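Local structure of uronate isomerase (Caulobacter crescentus, 2Q01) at residues R5-S17 with N120-E134. The protein catalyses the reversible isomerisation of D-glucuronate to D-fructuronate and of D-galacturonate to D-tagaturonate in sugar-acid metabolism. Residues are numbered along the deposited sequence; the frame is centred on the assembly and turned at random.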
# COMPACT_ATOMS: atom_id res chain seq x y z
N ARG B 5 -8.88 23.72 -30.60
CA ARG B 5 -7.83 22.85 -29.99
C ARG B 5 -7.95 21.41 -30.49
O ARG B 5 -9.01 20.80 -30.35
CB ARG B 5 -7.92 22.90 -28.47
CG ARG B 5 -6.93 22.00 -27.76
CD ARG B 5 -7.44 21.61 -26.40
NE ARG B 5 -6.81 20.38 -25.93
CZ ARG B 5 -6.81 19.97 -24.67
NH1 ARG B 5 -7.41 20.70 -23.73
NH2 ARG B 5 -6.21 18.84 -24.33
N PRO B 6 -6.87 20.86 -31.08
CA PRO B 6 -6.90 19.55 -31.75
C PRO B 6 -6.93 18.34 -30.81
O PRO B 6 -6.36 18.38 -29.71
CB PRO B 6 -5.61 19.55 -32.58
CG PRO B 6 -4.68 20.44 -31.83
CD PRO B 6 -5.53 21.49 -31.17
N LEU B 7 -7.59 17.27 -31.25
CA LEU B 7 -7.55 16.00 -30.55
C LEU B 7 -6.29 15.27 -31.00
O LEU B 7 -6.24 14.69 -32.08
CB LEU B 7 -8.79 15.15 -30.84
CG LEU B 7 -9.40 14.24 -29.75
CD1 LEU B 7 -10.63 13.54 -30.29
CD2 LEU B 7 -8.44 13.22 -29.17
N SER B 8 -5.26 15.33 -30.16
CA SER B 8 -4.00 14.65 -30.42
C SER B 8 -3.96 13.35 -29.62
O SER B 8 -3.73 13.36 -28.40
CB SER B 8 -2.83 15.56 -30.05
OG SER B 8 -1.59 14.92 -30.28
N PHE B 9 -4.19 12.24 -30.31
CA PHE B 9 -4.14 10.93 -29.67
C PHE B 9 -2.93 10.14 -30.18
O PHE B 9 -2.98 9.53 -31.26
CB PHE B 9 -5.44 10.16 -29.89
CG PHE B 9 -5.82 9.26 -28.74
CD1 PHE B 9 -5.88 9.77 -27.43
CD2 PHE B 9 -6.12 7.93 -28.95
CE1 PHE B 9 -6.22 8.95 -26.36
CE2 PHE B 9 -6.47 7.10 -27.89
CZ PHE B 9 -6.53 7.62 -26.59
N HIS B 10 -1.87 10.16 -29.38
CA HIS B 10 -0.53 9.73 -29.79
C HIS B 10 -0.38 8.22 -29.90
O HIS B 10 -1.03 7.48 -29.16
CB HIS B 10 0.51 10.29 -28.81
CG HIS B 10 1.89 10.39 -29.37
ND1 HIS B 10 2.80 9.36 -29.31
CD2 HIS B 10 2.53 11.42 -29.98
CE1 HIS B 10 3.94 9.75 -29.86
NE2 HIS B 10 3.80 11.00 -30.27
N GLU B 11 0.47 7.77 -30.82
CA GLU B 11 0.71 6.35 -31.07
C GLU B 11 1.40 5.66 -29.91
O GLU B 11 1.24 4.46 -29.71
CB GLU B 11 1.59 6.15 -32.31
CG GLU B 11 1.08 6.76 -33.61
CD GLU B 11 2.08 6.59 -34.75
OE1 GLU B 11 1.69 6.80 -35.92
OE2 GLU B 11 3.25 6.24 -34.48
N ASP B 12 2.21 6.42 -29.17
CA ASP B 12 3.05 5.89 -28.11
C ASP B 12 2.50 6.17 -26.72
O ASP B 12 3.26 6.24 -25.76
CB ASP B 12 4.46 6.47 -28.22
CG ASP B 12 5.24 5.91 -29.39
OD1 ASP B 12 6.11 6.64 -29.91
OD2 ASP B 12 5.01 4.74 -29.78
N ARG B 13 1.19 6.34 -26.62
CA ARG B 13 0.53 6.59 -25.34
C ARG B 13 0.70 5.41 -24.39
O ARG B 13 0.74 4.25 -24.82
CB ARG B 13 -0.96 6.91 -25.56
CG ARG B 13 -1.71 5.82 -26.30
CD ARG B 13 -3.15 6.20 -26.58
NE ARG B 13 -3.84 5.15 -27.33
CZ ARG B 13 -3.81 5.01 -28.65
NH1 ARG B 13 -3.11 5.85 -29.40
NH2 ARG B 13 -4.48 4.02 -29.22
N LEU B 14 0.83 5.72 -23.10
CA LEU B 14 0.96 4.73 -22.01
C LEU B 14 2.30 3.97 -21.94
O LEU B 14 2.55 3.24 -20.98
CB LEU B 14 -0.25 3.76 -21.96
CG LEU B 14 -1.67 4.35 -22.04
CD1 LEU B 14 -2.71 3.28 -22.25
CD2 LEU B 14 -2.01 5.18 -20.83
N PHE B 15 3.16 4.15 -22.94
CA PHE B 15 4.52 3.59 -22.91
C PHE B 15 5.40 4.53 -22.10
O PHE B 15 5.15 5.74 -22.09
CB PHE B 15 5.09 3.44 -24.33
CG PHE B 15 4.30 2.53 -25.22
CD1 PHE B 15 3.61 1.42 -24.71
CD2 PHE B 15 4.25 2.76 -26.59
CE1 PHE B 15 2.87 0.58 -25.54
CE2 PHE B 15 3.52 1.93 -27.44
CZ PHE B 15 2.83 0.84 -26.92
N PRO B 16 6.43 4.00 -21.42
CA PRO B 16 7.32 4.86 -20.62
C PRO B 16 8.07 5.84 -21.50
O PRO B 16 8.23 5.60 -22.70
CB PRO B 16 8.31 3.86 -20.00
CG PRO B 16 7.64 2.54 -20.09
CD PRO B 16 6.85 2.58 -21.35
N SER B 17 8.52 6.95 -20.93
CA SER B 17 9.19 7.99 -21.71
C SER B 17 10.61 7.59 -22.12
O SER B 17 11.08 8.00 -23.19
CB SER B 17 9.21 9.31 -20.97
OG SER B 17 9.69 10.35 -21.80
N ASN B 120 -11.38 9.59 -25.30
CA ASN B 120 -10.64 10.14 -26.44
C ASN B 120 -10.26 9.08 -27.47
O ASN B 120 -10.10 9.40 -28.64
CB ASN B 120 -9.41 10.94 -25.99
CG ASN B 120 -9.79 12.30 -25.38
OD1 ASN B 120 -10.71 12.97 -25.85
ND2 ASN B 120 -9.06 12.70 -24.35
N HIS B 121 -10.12 7.83 -27.03
CA HIS B 121 -10.00 6.69 -27.93
C HIS B 121 -11.29 6.53 -28.72
O HIS B 121 -11.26 6.36 -29.93
CB HIS B 121 -9.67 5.41 -27.13
CG HIS B 121 -9.42 4.19 -27.98
ND1 HIS B 121 -8.22 3.52 -27.97
CD2 HIS B 121 -10.23 3.50 -28.82
CE1 HIS B 121 -8.29 2.48 -28.79
NE2 HIS B 121 -9.50 2.45 -29.32
N VAL B 122 -12.43 6.60 -28.04
CA VAL B 122 -13.75 6.48 -28.69
C VAL B 122 -13.98 7.63 -29.69
O VAL B 122 -14.42 7.40 -30.81
CB VAL B 122 -14.90 6.42 -27.65
CG1 VAL B 122 -16.26 6.38 -28.33
CG2 VAL B 122 -14.75 5.19 -26.77
N PHE B 123 -13.64 8.85 -29.27
CA PHE B 123 -13.83 10.03 -30.10
C PHE B 123 -12.97 10.01 -31.36
O PHE B 123 -13.46 10.32 -32.44
CB PHE B 123 -13.55 11.32 -29.32
CG PHE B 123 -14.54 11.60 -28.22
CD1 PHE B 123 -14.15 12.36 -27.12
CD2 PHE B 123 -15.84 11.12 -28.28
CE1 PHE B 123 -15.05 12.63 -26.09
CE2 PHE B 123 -16.75 11.39 -27.26
CZ PHE B 123 -16.35 12.15 -26.16
N SER B 124 -11.70 9.63 -31.21
CA SER B 124 -10.74 9.68 -32.31
C SER B 124 -10.70 8.42 -33.18
O SER B 124 -10.51 8.53 -34.39
CB SER B 124 -9.34 9.99 -31.80
OG SER B 124 -8.83 8.93 -31.03
N GLN B 125 -10.87 7.25 -32.57
CA GLN B 125 -10.78 5.99 -33.31
C GLN B 125 -12.13 5.45 -33.79
O GLN B 125 -12.22 4.89 -34.88
CB GLN B 125 -10.07 4.90 -32.50
CG GLN B 125 -8.72 5.30 -31.91
CD GLN B 125 -7.66 5.54 -32.96
OE1 GLN B 125 -7.02 6.59 -32.98
NE2 GLN B 125 -7.48 4.57 -33.85
N VAL B 126 -13.18 5.61 -32.99
CA VAL B 126 -14.49 5.06 -33.34
C VAL B 126 -15.28 6.07 -34.20
O VAL B 126 -15.90 5.68 -35.19
CB VAL B 126 -15.31 4.58 -32.09
CG1 VAL B 126 -16.60 3.89 -32.49
CG2 VAL B 126 -14.48 3.64 -31.24
N PHE B 127 -15.23 7.34 -33.83
CA PHE B 127 -15.98 8.38 -34.55
C PHE B 127 -15.16 9.23 -35.50
O PHE B 127 -15.71 9.84 -36.42
CB PHE B 127 -16.72 9.28 -33.57
CG PHE B 127 -17.83 8.60 -32.83
CD1 PHE B 127 -17.73 8.38 -31.47
CD2 PHE B 127 -18.97 8.17 -33.51
CE1 PHE B 127 -18.75 7.74 -30.78
CE2 PHE B 127 -20.00 7.53 -32.82
CZ PHE B 127 -19.89 7.32 -31.47
N GLY B 128 -13.85 9.28 -35.28
CA GLY B 128 -12.96 10.04 -36.15
C GLY B 128 -13.05 11.55 -35.96
O GLY B 128 -12.95 12.30 -36.93
N PHE B 129 -13.25 11.98 -34.72
CA PHE B 129 -13.21 13.40 -34.37
C PHE B 129 -11.78 13.93 -34.44
O PHE B 129 -10.82 13.19 -34.22
CB PHE B 129 -13.78 13.65 -32.97
CG PHE B 129 -15.28 13.71 -32.93
CD1 PHE B 129 -16.01 12.62 -32.50
CD2 PHE B 129 -15.95 14.86 -33.32
CE1 PHE B 129 -17.40 12.66 -32.46
CE2 PHE B 129 -17.34 14.91 -33.28
CZ PHE B 129 -18.06 13.81 -32.85
N THR B 130 -11.65 15.22 -34.75
CA THR B 130 -10.34 15.83 -34.92
C THR B 130 -10.09 16.98 -33.94
O THR B 130 -8.95 17.42 -33.77
CB THR B 130 -10.10 16.26 -36.39
OG1 THR B 130 -8.78 16.81 -36.52
CG2 THR B 130 -11.12 17.29 -36.86
N GLU B 131 -11.16 17.46 -33.31
CA GLU B 131 -11.05 18.52 -32.30
C GLU B 131 -11.40 17.99 -30.91
O GLU B 131 -12.21 17.07 -30.78
CB GLU B 131 -11.95 19.70 -32.66
CG GLU B 131 -11.59 20.41 -33.96
CD GLU B 131 -12.79 21.02 -34.66
OE1 GLU B 131 -13.77 21.40 -33.97
OE2 GLU B 131 -12.76 21.12 -35.90
N PHE B 132 -10.79 18.58 -29.89
CA PHE B 132 -11.00 18.18 -28.50
C PHE B 132 -12.33 18.72 -27.99
O PHE B 132 -12.71 19.85 -28.32
CB PHE B 132 -9.87 18.71 -27.62
CG PHE B 132 -9.66 17.95 -26.34
CD1 PHE B 132 -8.80 16.87 -26.30
CD2 PHE B 132 -10.32 18.33 -25.18
CE1 PHE B 132 -8.60 16.16 -25.11
CE2 PHE B 132 -10.14 17.63 -23.99
CZ PHE B 132 -9.27 16.55 -23.96
N LEU B 133 -13.02 17.91 -27.20
CA LEU B 133 -14.32 18.27 -26.64
C LEU B 133 -14.21 19.47 -25.71
O LEU B 133 -13.40 19.49 -24.78
CB LEU B 133 -14.93 17.09 -25.89
CG LEU B 133 -16.42 16.83 -26.13
CD1 LEU B 133 -17.02 16.03 -24.98
CD2 LEU B 133 -17.16 18.14 -26.32
N GLU B 134 -15.03 20.48 -25.98
CA GLU B 134 -15.14 21.66 -25.13
C GLU B 134 -16.59 22.11 -25.06
O GLU B 134 -17.48 21.46 -25.61
CB GLU B 134 -14.26 22.79 -25.66
CG GLU B 134 -12.77 22.65 -25.33
CD GLU B 134 -11.89 23.59 -26.12
OE1 GLU B 134 -10.65 23.44 -26.04
OE2 GLU B 134 -12.42 24.48 -26.82
O HOH W 1 -5.82 3.66 -25.70
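L7 sinks its branched end into the angle between helix 114-126 and the chain that leaves it. Its CD1 lies 3.8 Å from F123 CB and also meets the CB atoms of S124 and F129, while CD2 reaches N120 CB; a short, forked aliphatic chain suits a niche lined by several carbons. Two residues on, F9 lays its flat ring over the helix backbone, one face above N120 C and its CE2 3.6 Å from H121 CA. The aliphatic part of R13 covers the opposite face through CD, so the ring is sandwiched. S124 OG, beside this ring, turns back to N120 O (2.7 Å), an acceptor that also takes S124 N, and thus meets its polar need within the helix.

Outward, the backbones join at a single bridge between P6 and E131. F132 N donates to R5 O at 2.9 Å, and L7 N to T130 O. Proline fits at position 6 because neither bond uses its nitrogen.

At the polar edge the extended R5 side chain runs alongside F132, its CG anti to the backbone N (chi1 177°), and its guanidinium stacks flat on the ring, planes 9° apart. This leaves the in-plane N-H groups available, and NH2 forms salt bridges with D450 and E453 of the second subunit. An irregular N-terminal arm thus lies along the helix and the loop after it, pinned by an isolated beta bridge, with its first modelled residue, R5, in a cation-pi stack at the subunit interface, on the periphery of the TIM-barrel-clan fold of the uronate isomerase family.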